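Local coordinates for B12-binding domain-containing protein (Kitasatospora setae, PDB 6WTE) that is a cobalamin-dependent radical SAM methyltransferase, TsrM, that binds cobalamin and a [4Fe-4S] cluster and apparently transfers methyl groups by a non-radical route, at residues I90-I93 and R94-D98; T50-H53 and E54-E58; F113-V116 and E117-I121. One frame throughout, in Å; residues are numbered along the deposited sequence.

Contact 1 (I90-I93 and R94-D98); sequences ITEI and RRLTD. With EDO (1,2-ethanediol), chain F.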
loop_
_atom_site.group_PDB
_atom_site.type_symbol
_atom_site.label_atom_id
_atom_site.label_comp_id
_atom_site.label_asym_id
_atom_site.label_seq_id
_atom_site.Cartn_x
_atom_site.Cartn_y
_atom_site.Cartn_z
ATOM N N ILE A 90 -18.442 -2.096 -9.196
ATOM C CA ILE A 90 -18.745 -0.840 -9.881
ATOM C C ILE A 90 -19.841 -1.042 -10.924
ATOM O O ILE A 90 -20.712 -0.182 -11.103
ATOM C CB ILE A 90 -17.466 -0.253 -10.499
ATOM C CG1 ILE A 90 -16.529 0.226 -9.381
ATOM C CG2 ILE A 90 -17.817 0.867 -11.479
ATOM C CD1 ILE A 90 -15.133 0.605 -9.853
ATOM N N THR A 91 -19.822 -2.178 -11.622
ATOM C CA THR A 91 -20.853 -2.433 -12.624
ATOM C C THR A 91 -22.234 -2.508 -11.985
ATOM O O THR A 91 -23.211 -1.986 -12.536
ATOM C CB THR A 91 -20.535 -3.716 -13.395
ATOM O OG1 THR A 91 -19.337 -3.526 -14.152
ATOM C CG2 THR A 91 -21.668 -4.075 -14.342
ATOM N N GLU A 92 -22.333 -3.138 -10.809
ATOM C CA GLU A 92 -23.613 -3.171 -10.106
ATOM C C GLU A 92 -24.037 -1.775 -9.661
ATOM O O GLU A 92 -25.219 -1.420 -9.759
ATOM C CB GLU A 92 -23.531 -4.125 -8.913
ATOM C CG GLU A 92 -24.859 -4.338 -8.199
ATOM C CD GLU A 92 -25.894 -5.052 -9.058
ATOM O OE1 GLU A 92 -25.510 -5.789 -9.990
ATOM O OE2 GLU A 92 -27.101 -4.873 -8.796
ATOM N N ILE A 93 -23.092 -0.969 -9.169
ATOM C CA ILE A 93 -23.407 0.405 -8.783
ATOM C C ILE A 93 -24.048 1.151 -9.948
ATOM O O ILE A 93 -25.079 1.816 -9.792
ATOM C CB ILE A 93 -22.146 1.129 -8.280
ATOM C CG1 ILE A 93 -21.768 0.651 -6.876
ATOM C CG2 ILE A 93 -22.367 2.632 -8.281
ATOM C CD1 ILE A 93 -20.378 1.116 -6.423
ATOM N N ARG A 94 -23.449 1.041 -11.137
ATOM C CA ARG A 94 -23.931 1.787 -12.292
ATOM C C ARG A 94 -25.271 1.273 -12.801
ATOM O O ARG A 94 -25.951 1.991 -13.539
ATOM C CB ARG A 94 -22.886 1.759 -13.407
ATOM C CG ARG A 94 -21.589 2.442 -12.991
ATOM C CD ARG A 94 -20.551 2.458 -14.095
ATOM N NE ARG A 94 -20.925 3.331 -15.206
ATOM C CZ ARG A 94 -20.794 4.655 -15.184
ATOM N NH1 ARG A 94 -20.317 5.260 -14.103
ATOM N NH2 ARG A 94 -21.145 5.377 -16.238
ATOM N N ARG A 95 -25.660 0.050 -12.433
ATOM C CA ARG A 95 -27.013 -0.412 -12.723
ATOM C C ARG A 95 -28.048 0.240 -11.819
ATOM O O ARG A 95 -29.233 0.270 -12.176
ATOM C CB ARG A 95 -27.108 -1.938 -12.590
ATOM C CG ARG A 95 -26.354 -2.706 -13.672
ATOM C CD ARG A 95 -26.748 -4.181 -13.700
ATOM N NE ARG A 95 -25.768 -4.996 -14.419
ATOM C CZ ARG A 95 -25.608 -6.306 -14.253
ATOM N NH1 ARG A 95 -26.361 -6.965 -13.382
ATOM N NH2 ARG A 95 -24.689 -6.959 -14.954
ATOM N N LEU A 96 -27.623 0.788 -10.681
ATOM C CA LEU A 96 -28.518 1.288 -9.648
ATOM C C LEU A 96 -28.608 2.807 -9.594
ATOM O O LEU A 96 -29.548 3.333 -8.982
ATOM C CB LEU A 96 -28.068 0.766 -8.276
ATOM C CG LEU A 96 -28.007 -0.756 -8.127
ATOM C CD1 LEU A 96 -27.324 -1.148 -6.815
ATOM C CD2 LEU A 96 -29.401 -1.357 -8.198
ATOM N N THR A 97 -27.669 3.523 -10.208
ATOM C CA THR A 97 -27.675 4.977 -10.164
ATOM C C THR A 97 -27.043 5.515 -11.438
ATOM O O THR A 97 -26.172 4.874 -12.035
ATOM C CB THR A 97 -26.919 5.520 -8.940
ATOM O OG1 THR A 97 -26.937 6.956 -8.962
ATOM C CG2 THR A 97 -25.460 5.038 -8.946
ATOM N N ASP A 98 -27.503 6.693 -11.858
ATOM C CA ASP A 98 -26.855 7.436 -12.931
ATOM C C ASP A 98 -25.900 8.498 -12.402
ATOM O O ASP A 98 -25.322 9.250 -13.199
ATOM C CB ASP A 98 -27.906 8.074 -13.849
ATOM C CG ASP A 98 -28.700 7.039 -14.629
ATOM O OD1 ASP A 98 -28.108 6.038 -15.081
ATOM O OD2 ASP A 98 -29.923 7.222 -14.790
HETATM C C1 EDO F . -30.223 3.686 -13.016
HETATM O O1 EDO F . -31.592 3.663 -12.579
HETATM C C2 EDO F . -30.157 3.205 -14.460
HETATM O O2 EDO F . -29.227 4.011 -15.191
#
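Glu92 and Arg95 come together through unlike chain shapes: CG of Glu92 stands opposite the backbone N (chi1 -174°) and its chain bends at chi2, whereas Arg95 turns CG opposite the carbonyl carbon and runs extended from CG to NE. The two side chains cross at nearly a right angle. Glu92 OE1 lies 3.7 Å from Arg95 NH1, a long salt bridge; the carboxylate oxygen is well out of the guanidinium plane, so charge alone draws the groups together. The other oxygen, OE2, is hydrogen-bonded to His53 NE2. Arg94 leans over the preceding turn, its CG 3.3 Å from Ile90 O and its CD alongside Ile90 CG2, both side chains pointing the same way; a bend at chi3 then carries the guanidinium to a salt bridge with Glu122. Below these side chains the helix is ending. Arg94 N still donates to Ile90 O at 3.0 Å, but Leu96 N turns back to Ile93 O (2.9 Å), arriving above the carbonyl plane, and Thr97 N reaches that same oxygen only weakly. Thr97 CG2 lies 3.4 Å from Ile93 O and 4.0 Å from Ile93 CG2, the two side chains running alongside each other, while Thr97 OG1 bonds to Ala99 N beyond the turn. These residues form the weakly bonded last turn of helix 83-96, in the beta-alpha-beta unit with strands 63-67 and 101-104, and the residues that follow; Glu92, Leu96 and Thr97 pack against Leu52 and Phe56 of the neighbouring helix 48-58.

Contact 2 (T50-H53 and E54-E58); sequences TCLH and EYFAE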
loop_
_atom_site.group_PDB
_atom_site.type_symbol
_atom_site.label_atom_id
_atom_site.label_comp_id
_atom_site.label_asym_id
_atom_site.label_seq_id
_atom_site.Cartn_x
_atom_site.Cartn_y
_atom_site.Cartn_z
ATOM N N THR A 50 -26.784 -7.190 -1.960
ATOM C CA THR A 50 -27.893 -6.844 -1.076
ATOM C C THR A 50 -27.649 -5.506 -0.393
ATOM O O THR A 50 -28.555 -4.670 -0.305
ATOM C CB THR A 50 -28.094 -7.953 -0.043
ATOM O OG1 THR A 50 -28.567 -9.131 -0.708
ATOM C CG2 THR A 50 -29.104 -7.536 1.031
ATOM N N CYS A 51 -26.422 -5.278 0.077
ATOM C CA CYS A 51 -26.092 -3.998 0.690
ATOM C C CYS A 51 -26.305 -2.849 -0.292
ATOM O O CYS A 51 -26.901 -1.822 0.057
ATOM C CB CYS A 51 -24.650 -4.022 1.197
ATOM S SG CYS A 51 -24.117 -2.473 1.930
ATOM N N LEU A 52 -25.834 -3.012 -1.534
ATOM C CA LEU A 52 -26.016 -1.972 -2.547
ATOM C C LEU A 52 -27.486 -1.767 -2.886
ATOM O O LEU A 52 -27.946 -0.626 -3.022
ATOM C CB LEU A 52 -25.243 -2.330 -3.813
ATOM C CG LEU A 52 -23.715 -2.353 -3.778
ATOM C CD1 LEU A 52 -23.208 -2.667 -5.176
ATOM C CD2 LEU A 52 -23.161 -1.027 -3.288
ATOM N N HIS A 53 -28.230 -2.861 -3.059
ATOM C CA HIS A 53 -29.645 -2.752 -3.404
ATOM C C HIS A 53 -30.412 -1.967 -2.353
ATOM O O HIS A 53 -31.230 -1.102 -2.690
ATOM C CB HIS A 53 -30.244 -4.144 -3.573
ATOM C CG HIS A 53 -29.666 -4.905 -4.723
ATOM N ND1 HIS A 53 -29.773 -6.273 -4.839
ATOM C CD2 HIS A 53 -28.967 -4.488 -5.804
ATOM C CE1 HIS A 53 -29.172 -6.666 -5.948
ATOM N NE2 HIS A 53 -28.671 -5.603 -6.550
ATOM N N GLU A 54 -30.153 -2.242 -1.072
ATOM C CA GLU A 54 -30.809 -1.485 -0.012
ATOM C C GLU A 54 -30.453 -0.007 -0.099
ATOM O O GLU A 54 -31.336 0.855 -0.040
ATOM C CB GLU A 54 -30.435 -2.052 1.360
ATOM C CG GLU A 54 -30.865 -3.492 1.585
ATOM C CD GLU A 54 -30.247 -4.104 2.834
ATOM O OE1 GLU A 54 -29.138 -3.677 3.230
ATOM O OE2 GLU A 54 -30.869 -5.015 3.421
ATOM N N TYR A 55 -29.163 0.308 -0.266
ATOM C CA TYR A 55 -28.744 1.705 -0.185
ATOM C C TYR A 55 -29.375 2.545 -1.291
ATOM O O TYR A 55 -29.956 3.602 -1.025
ATOM C CB TYR A 55 -27.217 1.827 -0.229
ATOM C CG TYR A 55 -26.787 3.274 -0.106
ATOM C CD1 TYR A 55 -26.648 3.871 1.140
ATOM C CD2 TYR A 55 -26.571 4.055 -1.234
ATOM C CE1 TYR A 55 -26.288 5.201 1.259
ATOM C CE2 TYR A 55 -26.214 5.383 -1.124
ATOM C CZ TYR A 55 -26.073 5.952 0.120
ATOM O OH TYR A 55 -25.713 7.276 0.225
ATOM N N PHE A 56 -29.254 2.102 -2.545
ATOM C CA PHE A 56 -29.682 2.939 -3.661
ATOM C C PHE A 56 -31.196 3.015 -3.809
ATOM O O PHE A 56 -31.696 3.918 -4.488
ATOM C CB PHE A 56 -29.037 2.455 -4.955
ATOM C CG PHE A 56 -27.611 2.883 -5.093
ATOM C CD1 PHE A 56 -27.304 4.209 -5.362
ATOM C CD2 PHE A 56 -26.579 1.981 -4.929
ATOM C CE1 PHE A 56 -25.996 4.619 -5.476
ATOM C CE2 PHE A 56 -25.270 2.389 -5.048
ATOM C CZ PHE A 56 -24.981 3.709 -5.321
ATOM N N ALA A 57 -31.939 2.100 -3.196
ATOM C CA ALA A 57 -33.386 2.258 -3.197
ATOM C C ALA A 57 -33.821 3.386 -2.270
ATOM O O ALA A 57 -34.829 4.051 -2.530
ATOM C CB ALA A 57 -34.053 0.947 -2.799
ATOM N N GLU A 58 -33.058 3.627 -1.205
ATOM C CA GLU A 58 -33.380 4.621 -0.192
ATOM C C GLU A 58 -32.659 5.948 -0.389
ATOM O O GLU A 58 -33.160 6.984 0.058
ATOM C CB GLU A 58 -33.031 4.064 1.193
ATOM C CG GLU A 58 -33.522 2.633 1.415
ATOM C CD GLU A 58 -32.702 1.884 2.451
ATOM O OE1 GLU A 58 -31.798 2.503 3.053
ATOM O OE2 GLU A 58 -32.953 0.673 2.660
HETATM O O HOH W 1 -27.712 -0.792 2.940
#
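Thr50 and Glu54, one turn apart, cross at a slant: the methyl CG2 of the threonine faces the carboxylate end of the glutamate, 3.9 Å from OE2. Glu54 sets CG opposite its carbonyl carbon (chi1 -62°) and continues extended, which lays CG 3.2 Å from Thr50 O and folds the chain back along the preceding turn. Its other oxygen, OE1, accepts a hydrogen from a water that also donates to Cys51 O, so one water ties the carboxylate to the backbone. On another side of the helix Leu52 and Phe56 meet loosely, Leu52 CD2 to Phe56 CE2 at 4.4 Å, and Leu52 O lies at the edge of the Phe56 ring, near its plane, 3.5 Å from Phe56 CD2. Tyr55 swings CG opposite its backbone N and brings CD2 over the centre of one face of the Phe56 ring, 4.0 Å above it; its hydroxyl is hydrogen-bonded to Glu37. Beneath the side chains Phe56 N binds Leu52 O almost straight, with an N-H...O angle of 176°, whereas Ala57 N to His53 O is weak. The chemistry divides the helix: Leu52, Tyr55 and Phe56 supply an apolar face packed against strands 4-9 and 35-40 and helix 83-96, while Thr50 and Glu54 are exposed, where a hydrated carboxylate probably costs little to keep charged.

Contact 3 (F113-V116 and E117-I121); sequences FALV and EYFGI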
loop_
_atom_site.group_PDB
_atom_site.type_symbol
_atom_site.label_atom_id
_atom_site.label_comp_id
_atom_site.label_asym_id
_atom_site.label_seq_id
_atom_site.Cartn_x
_atom_site.Cartn_y
_atom_site.Cartn_z
ATOM N N PHE A 113 -5.459 5.881 -15.326
ATOM C CA PHE A 113 -6.118 6.012 -16.622
ATOM C C PHE A 113 -6.643 4.665 -17.105
ATOM O O PHE A 113 -7.771 4.574 -17.603
ATOM C CB PHE A 113 -5.154 6.604 -17.660
ATOM C CG PHE A 113 -4.786 8.038 -17.408
ATOM C CD1 PHE A 113 -3.836 8.366 -16.457
ATOM C CD2 PHE A 113 -5.379 9.057 -18.135
ATOM C CE1 PHE A 113 -3.484 9.691 -16.232
ATOM C CE2 PHE A 113 -5.031 10.380 -17.915
ATOM C CZ PHE A 113 -4.085 10.696 -16.963
ATOM N N ALA A 114 -5.829 3.614 -16.979
ATOM C CA ALA A 114 -6.280 2.280 -17.357
ATOM C C ALA A 114 -7.507 1.873 -16.559
ATOM O O ALA A 114 -8.439 1.271 -17.100
ATOM C CB ALA A 114 -5.156 1.263 -17.155
ATOM N N LEU A 115 -7.528 2.192 -15.264
ATOM C CA LEU A 115 -8.635 1.745 -14.434
ATOM C C LEU A 115 -9.897 2.562 -14.684
ATOM O O LEU A 115 -11.001 2.008 -14.653
ATOM C CB LEU A 115 -8.233 1.787 -12.958
ATOM C CG LEU A 115 -7.251 0.671 -12.602
ATOM C CD1 LEU A 115 -6.923 0.678 -11.109
ATOM C CD2 LEU A 115 -7.820 -0.678 -13.020
ATOM N N VAL A 116 -9.769 3.871 -14.934
ATOM C CA VAL A 116 -10.949 4.644 -15.311
ATOM C C VAL A 116 -11.612 4.016 -16.532
ATOM O O VAL A 116 -12.833 3.822 -16.573
ATOM C CB VAL A 116 -10.591 6.120 -15.568
ATOM C CG1 VAL A 116 -11.732 6.803 -16.299
ATOM C CG2 VAL A 116 -10.331 6.860 -14.264
ATOM N N GLU A 117 -10.805 3.649 -17.534
ATOM C CA GLU A 117 -11.363 3.067 -18.750
ATOM C C GLU A 117 -11.853 1.642 -18.516
ATOM O O GLU A 117 -12.921 1.259 -19.012
ATOM C CB GLU A 117 -10.322 3.122 -19.875
ATOM C CG GLU A 117 -9.837 4.542 -20.174
ATOM C CD GLU A 117 -9.033 4.646 -21.458
ATOM O OE1 GLU A 117 -8.869 3.617 -22.144
ATOM O OE2 GLU A 117 -8.545 5.756 -21.769
ATOM N N TYR A 118 -11.095 0.845 -17.754
ATOM C CA TYR A 118 -11.494 -0.534 -17.471
ATOM C C TYR A 118 -12.794 -0.583 -16.674
ATOM O O TYR A 118 -13.693 -1.377 -16.974
ATOM C CB TYR A 118 -10.371 -1.241 -16.709
ATOM C CG TYR A 118 -10.664 -2.651 -16.247
ATOM C CD1 TYR A 118 -10.763 -3.702 -17.153
ATOM C CD2 TYR A 118 -10.804 -2.941 -14.895
ATOM C CE1 TYR A 118 -11.007 -4.996 -16.724
ATOM C CE2 TYR A 118 -11.050 -4.237 -14.454
ATOM C CZ TYR A 118 -11.148 -5.255 -15.370
ATOM O OH TYR A 118 -11.390 -6.533 -14.927
ATOM N N PHE A 119 -12.902 0.252 -15.639
ATOM C CA PHE A 119 -14.113 0.273 -14.818
ATOM C C PHE A 119 -15.286 0.924 -15.533
ATOM O O PHE A 119 -16.437 0.719 -15.125
ATOM C CB PHE A 119 -13.862 1.021 -13.510
ATOM C CG PHE A 119 -12.911 0.328 -12.568
ATOM C CD1 PHE A 119 -12.803 -1.053 -12.541
ATOM C CD2 PHE A 119 -12.150 1.072 -11.689
ATOM C CE1 PHE A 119 -11.933 -1.681 -11.651
ATOM C CE2 PHE A 119 -11.282 0.459 -10.808
ATOM C CZ PHE A 119 -11.174 -0.923 -10.793
ATOM N N GLY A 120 -15.021 1.715 -16.568
ATOM C CA GLY A 120 -16.090 2.403 -17.268
ATOM C C GLY A 120 -16.707 3.534 -16.483
ATOM O O GLY A 120 -17.917 3.765 -16.588
ATOM N N ILE A 121 -15.912 4.246 -15.691
ATOM C CA ILE A 121 -16.422 5.274 -14.795
ATOM C C ILE A 121 -16.073 6.648 -15.356
ATOM O O ILE A 121 -15.249 6.790 -16.258
ATOM C CB ILE A 121 -15.894 5.108 -13.355
ATOM C CG1 ILE A 121 -14.360 5.196 -13.315
ATOM C CG2 ILE A 121 -16.386 3.798 -12.771
ATOM C CD1 ILE A 121 -13.753 5.072 -11.896
#
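Gly120, with positive phi (72°), is the C-prime residue of a Schellman motif that ends helix 112-119. Ile121 N reaches back to Val116 O at 3.2 Å, lying in the carbonyl plane, and Gly120 N makes the inner bond to Glu117 O, which is weak. The same Val116 oxygen also takes a weak bond from Gly120 N, so two amides grip it. Val116 CG1 lies 4.3 Å from Ile121 CG1, the apolar contact between the residues joined by the Ile121 N to Val116 O bond. One turn back, Leu115 and Phe119 run side by side. Phe119 holds CG opposite its carbonyl carbon (chi1 -68°), which turns the ring back along the helix over Leu115: CE2 comes 4.0 Å from Leu115 CB, and Leu115 CD2 sits over one face of the ring, 4.0 Å from CZ. The same methyl also approaches Tyr118, Leu115 CD2 to Tyr118 CD2 at 4.2 Å, the two side chains set obliquely. Replacing Phe119 with an alanine would probably open a gap beside Leu115 and leave its CD2 without the ring it rests on. Glu117 stretches back past Phe113 O, and its OE2 takes a hydrogen bond from Ala160 N. Around the helix, Phe119 and Ile121 press on Ile90 of helix 83-96, Leu115, Val116 and Phe119 meet Phe108 of helix 106-109, Val116 also packs on strand 153-156, and Phe113 and Glu117 touch Ala457 of helix 456-461.

Overall arrangement
Along the chain the order is contact 2 on helix 48-58, contact 1 on helix 83-96 and contact 3 on helix 112-119, all within the B12-binding domain, whose parallel strands 35-40, 4-9, 63-67, 101-104 and 123-124 run side by side in one sheet. Contact 1 is the middle piece: its centre is 11 Å from that of contact 2 and 14 Å from that of contact 3, and it touches both. Leu96 CD1 packs on Phe56 CD2, and Ile90 CD1 on Phe119 CG. Contacts 2 and 3, 24 Å apart between centres, do not meet. The side chains of Ile90 and Ile121 come within about 10 and 8 Å of the bound cobalamin, so the packing lies near the cofactor without touching it through these two side chains.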